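Protein (endonuclease) (Salmonella typhimurium, PDB 1BYR) is an endonuclease of the phospholipase D superfamily, built as an alpha/beta fold with helices packed against a mixed beta sheet. Local coordinates at residues S36-A48 against A69-I82. Sequence-based numbering, arbitrary orientation.
Sequences SFTAPDIMKALVA and ASIAAMNYIANSGI
Val-47 presses both methyls against one side of the Tyr-76 ring and its hydroxyl: CG1 lies 3.3 Å from CE2, while CG2 packs 3.1 Å from OH. The tyrosine reaches across because its CG stands anti to the backbone N (chi1 179°), and Met-43 CB meets the ring edge 3.6 Å from CD2. The ring fills the hollow between two side chains one turn apart, its hydroxyl beside CA and CG of exposed Lys-44.

Deeper in, small Ala-73 makes a shallow hollow taking Met-43 and the Phe-37 carbonyl oxygen, which is buried without a partner. There the bent Met-43 chain closes in, CG 3.7 Å from Ala-73 CB, and its flexible thioether puts CE over the centre of one Phe-37 face, 3.4 Å above the ring plane. Ile-77 CG1 touches that ring's edge, and Ile-77 CD1 reaches Val-47 CG1. At the N-terminal end, small residues allow close approach: Thr-38 CG2 sits 3.4 Å from Ser-70 OG, hydrogen-bonded to Asn-65, and a water donates to Thr-38 O and Ala-69 O.

Helices 40-48 and 69-79 run nearly parallel, 8° apart. Beneath them, Phe-37, Met-74 and Ile-82 rest on strand 55-61, while helix 14-25 packs against Ile-42 and Ala-45.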
loop_
_atom_site.group_PDB
_atom_site.type_symbol
_atom_site.label_atom_id
_atom_site.label_comp_id
_atom_site.label_asym_id
_atom_site.label_seq_id
_atom_site.Cartn_x
_atom_site.Cartn_y
_atom_site.Cartn_z
ATOM N N SER A 36 10.436 -4.875 2.518
ATOM C CA SER A 36 10.889 -5.752 3.597
ATOM C C SER A 36 10.212 -7.121 3.467
ATOM O O SER A 36 8.989 -7.218 3.515
ATOM C CB SER A 36 10.540 -5.130 4.933
ATOM O OG SER A 36 10.903 -3.783 4.910
ATOM N N PHE A 37 11.022 -8.173 3.335
ATOM C CA PHE A 37 10.551 -9.543 3.132
ATOM C C PHE A 37 11.043 -10.411 4.302
ATOM O O PHE A 37 12.120 -11.001 4.220
ATOM C CB PHE A 37 11.150 -9.999 1.791
ATOM C CG PHE A 37 10.643 -11.315 1.274
ATOM C CD1 PHE A 37 9.347 -11.450 0.797
ATOM C CD2 PHE A 37 11.499 -12.414 1.203
ATOM C CE1 PHE A 37 8.906 -12.657 0.244
ATOM C CE2 PHE A 37 11.068 -13.624 0.657
ATOM C CZ PHE A 37 9.772 -13.746 0.183
ATOM N N THR A 38 10.253 -10.507 5.373
ATOM C CA THR A 38 10.688 -11.263 6.562
ATOM C C THR A 38 9.699 -12.154 7.341
ATOM O O THR A 38 10.135 -13.057 8.061
ATOM C CB THR A 38 11.309 -10.308 7.631
ATOM O OG1 THR A 38 10.283 -9.449 8.146
ATOM C CG2 THR A 38 12.408 -9.440 7.037
ATOM N N ALA A 39 8.398 -11.913 7.223
ATOM C CA ALA A 39 7.412 -12.687 7.988
ATOM C C ALA A 39 7.422 -14.208 7.798
ATOM O O ALA A 39 7.041 -14.715 6.740
ATOM C CB ALA A 39 6.009 -12.144 7.717
ATOM N N PRO A 40 7.830 -14.963 8.836
ATOM C CA PRO A 40 7.870 -16.427 8.719
ATOM C C PRO A 40 6.552 -17.044 8.235
ATOM O O PRO A 40 6.563 -17.947 7.410
ATOM C CB PRO A 40 8.260 -16.893 10.125
ATOM C CG PRO A 40 9.010 -15.730 10.697
ATOM C CD PRO A 40 8.291 -14.514 10.163
ATOM N N ASP A 41 5.426 -16.545 8.747
ATOM C CA ASP A 41 4.104 -17.039 8.366
ATOM C C ASP A 41 3.856 -16.911 6.855
ATOM O O ASP A 41 3.290 -17.812 6.227
ATOM C CB ASP A 41 3.032 -16.268 9.122
ATOM C CG ASP A 41 2.925 -14.831 8.671
ATOM O OD1 ASP A 41 3.883 -14.061 8.894
ATOM O OD2 ASP A 41 1.884 -14.470 8.084
ATOM N N ILE A 42 4.275 -15.783 6.283
ATOM C CA ILE A 42 4.130 -15.521 4.853
ATOM C C ILE A 42 5.007 -16.497 4.050
ATOM O O ILE A 42 4.578 -17.054 3.020
ATOM C CB ILE A 42 4.557 -14.051 4.509
ATOM C CG1 ILE A 42 3.676 -13.060 5.284
ATOM C CG2 ILE A 42 4.411 -13.777 3.003
ATOM C CD1 ILE A 42 2.218 -13.128 4.922
ATOM N N MET A 43 6.240 -16.699 4.507
ATOM C CA MET A 43 7.164 -17.616 3.828
ATOM C C MET A 43 6.636 -19.044 3.838
ATOM O O MET A 43 6.665 -19.730 2.816
ATOM C CB MET A 43 8.542 -17.570 4.490
ATOM C CG MET A 43 9.104 -16.142 4.648
ATOM S SD MET A 43 9.090 -15.160 3.105
ATOM C CE MET A 43 9.029 -13.456 3.814
ATOM N N LYS A 44 6.133 -19.491 4.981
ATOM C CA LYS A 44 5.596 -20.841 5.095
ATOM C C LYS A 44 4.452 -21.037 4.136
ATOM O O LYS A 44 4.321 -22.104 3.520
ATOM C CB LYS A 44 5.107 -21.103 6.510
ATOM C CG LYS A 44 6.227 -21.410 7.484
ATOM C CD LYS A 44 5.679 -21.608 8.875
ATOM C CE LYS A 44 6.664 -21.117 9.898
ATOM N NZ LYS A 44 6.571 -21.980 11.100
ATOM N N ALA A 45 3.613 -20.009 4.010
ATOM C CA ALA A 45 2.473 -20.063 3.103
ATOM C C ALA A 45 2.902 -20.104 1.631
ATOM O O ALA A 45 2.315 -20.830 0.829
ATOM C CB ALA A 45 1.534 -18.861 3.351
ATOM N N LEU A 46 3.926 -19.332 1.273
ATOM C CA LEU A 46 4.411 -19.311 -0.101
ATOM C C LEU A 46 4.982 -20.678 -0.487
ATOM O O LEU A 46 4.689 -21.204 -1.564
ATOM C CB LEU A 46 5.472 -18.214 -0.285
ATOM C CG LEU A 46 4.938 -16.777 -0.223
ATOM C CD1 LEU A 46 6.088 -15.801 0.084
ATOM C CD2 LEU A 46 4.252 -16.432 -1.536
ATOM N N VAL A 47 5.781 -21.269 0.397
ATOM C CA VAL A 47 6.349 -22.582 0.108
ATOM C C VAL A 47 5.266 -23.663 0.096
ATOM O O VAL A 47 5.381 -24.652 -0.631
ATOM C CB VAL A 47 7.465 -22.947 1.116
ATOM C CG1 VAL A 47 8.390 -21.752 1.335
ATOM C CG2 VAL A 47 6.857 -23.394 2.416
ATOM N N ALA A 48 4.207 -23.488 0.877
ATOM C CA ALA A 48 3.124 -24.474 0.851
ATOM C C ALA A 48 2.447 -24.369 -0.511
ATOM O O ALA A 48 1.958 -25.362 -1.052
ATOM C CB ALA A 48 2.111 -24.218 1.954
ATOM N N ALA A 69 16.766 -11.437 9.533
ATOM C CA ALA A 69 15.469 -12.030 9.251
ATOM C C ALA A 69 15.230 -12.097 7.736
ATOM O O ALA A 69 14.672 -13.082 7.222
ATOM C CB ALA A 69 14.377 -11.227 9.933
ATOM N N SER A 70 15.671 -11.063 7.016
ATOM C CA SER A 70 15.512 -11.039 5.567
ATOM C C SER A 70 16.270 -12.218 4.959
ATOM O O SER A 70 15.730 -12.957 4.130
ATOM C CB SER A 70 16.038 -9.726 4.972
ATOM O OG SER A 70 15.161 -8.660 5.276
ATOM N N ILE A 71 17.517 -12.401 5.377
ATOM C CA ILE A 71 18.329 -13.501 4.859
ATOM C C ILE A 71 17.718 -14.885 5.152
ATOM O O ILE A 71 17.691 -15.763 4.284
ATOM C CB ILE A 71 19.768 -13.400 5.406
ATOM C CG1 ILE A 71 20.463 -12.215 4.716
ATOM C CG2 ILE A 71 20.520 -14.701 5.163
ATOM C CD1 ILE A 71 21.723 -11.753 5.414
ATOM N N ALA A 72 17.206 -15.070 6.365
ATOM C CA ALA A 72 16.565 -16.325 6.746
ATOM C C ALA A 72 15.387 -16.631 5.807
ATOM O O ALA A 72 15.246 -17.755 5.333
ATOM C CB ALA A 72 16.074 -16.241 8.194
ATOM N N ALA A 73 14.558 -15.635 5.513
ATOM C CA ALA A 73 13.415 -15.851 4.626
ATOM C C ALA A 73 13.847 -16.109 3.192
ATOM O O ALA A 73 13.314 -16.990 2.517
ATOM C CB ALA A 73 12.470 -14.639 4.676
ATOM N N MET A 74 14.803 -15.321 2.716
ATOM C CA MET A 74 15.314 -15.479 1.363
ATOM C C MET A 74 15.922 -16.868 1.205
ATOM O O MET A 74 15.688 -17.526 0.193
ATOM C CB MET A 74 16.358 -14.390 1.048
ATOM C CG MET A 74 15.777 -12.943 1.010
ATOM S SD MET A 74 16.995 -11.619 1.336
ATOM C CE MET A 74 17.849 -11.539 -0.220
ATOM N N ASN A 75 16.678 -17.329 2.206
ATOM C CA ASN A 75 17.293 -18.663 2.146
ATOM C C ASN A 75 16.202 -19.738 2.176
ATOM O O ASN A 75 16.218 -20.695 1.395
ATOM C CB ASN A 75 18.260 -18.885 3.321
ATOM C CG ASN A 75 19.611 -18.217 3.109
ATOM O OD1 ASN A 75 20.396 -18.058 4.050
ATOM N ND2 ASN A 75 19.888 -17.829 1.883
ATOM N N TYR A 76 15.251 -19.574 3.086
ATOM C CA TYR A 76 14.134 -20.503 3.198
ATOM C C TYR A 76 13.395 -20.606 1.858
ATOM O O TYR A 76 13.104 -21.698 1.379
ATOM C CB TYR A 76 13.180 -20.017 4.291
ATOM C CG TYR A 76 11.969 -20.884 4.475
ATOM C CD1 TYR A 76 12.091 -22.208 4.876
ATOM C CD2 TYR A 76 10.697 -20.385 4.244
ATOM C CE1 TYR A 76 10.974 -23.008 5.039
ATOM C CE2 TYR A 76 9.586 -21.171 4.405
ATOM C CZ TYR A 76 9.724 -22.480 4.801
ATOM O OH TYR A 76 8.603 -23.264 4.951
ATOM N N ILE A 77 13.118 -19.463 1.239
ATOM C CA ILE A 77 12.413 -19.431 -0.035
ATOM C C ILE A 77 13.207 -20.066 -1.193
ATOM O O ILE A 77 12.662 -20.889 -1.945
ATOM C CB ILE A 77 12.016 -17.968 -0.400
ATOM C CG1 ILE A 77 11.011 -17.444 0.621
ATOM C CG2 ILE A 77 11.438 -17.899 -1.797
ATOM C CD1 ILE A 77 9.653 -18.105 0.553
ATOM N N ALA A 78 14.479 -19.704 -1.348
ATOM C CA ALA A 78 15.282 -20.278 -2.421
ATOM C C ALA A 78 15.445 -21.804 -2.268
ATOM O O ALA A 78 15.376 -22.540 -3.249
ATOM C CB ALA A 78 16.648 -19.611 -2.474
ATOM N N ASN A 79 15.653 -22.268 -1.035
ATOM C CA ASN A 79 15.815 -23.695 -0.746
ATOM C C ASN A 79 14.616 -24.519 -1.203
ATOM O O ASN A 79 14.733 -25.724 -1.420
ATOM C CB ASN A 79 16.035 -23.920 0.750
ATOM C CG ASN A 79 17.398 -23.462 1.209
ATOM O OD1 ASN A 79 18.375 -23.522 0.462
ATOM N ND2 ASN A 79 17.479 -22.998 2.441
ATOM N N SER A 80 13.462 -23.864 -1.337
ATOM C CA SER A 80 12.235 -24.527 -1.776
ATOM C C SER A 80 12.060 -24.560 -3.292
ATOM O O SER A 80 11.067 -25.073 -3.787
ATOM C CB SER A 80 11.015 -23.848 -1.161
ATOM O OG SER A 80 11.062 -23.938 0.244
ATOM N N GLY A 81 13.010 -24.005 -4.032
ATOM C CA GLY A 81 12.892 -24.020 -5.477
ATOM C C GLY A 81 12.045 -22.879 -6.022
ATOM O O GLY A 81 11.681 -22.885 -7.193
ATOM N N ILE A 82 11.724 -21.897 -5.183
ATOM C CA ILE A 82 10.934 -20.755 -5.637
ATOM C C ILE A 82 11.873 -19.714 -6.223
ATOM O O ILE A 82 12.738 -19.185 -5.523
ATOM C CB ILE A 82 10.158 -20.063 -4.474
ATOM C CG1 ILE A 82 8.893 -20.848 -4.136
ATOM C CG2 ILE A 82 9.765 -18.633 -4.880
ATOM C CD1 ILE A 82 8.343 -20.528 -2.741
HETATM O O HOH W 1 12.246 -14.514 8.292
#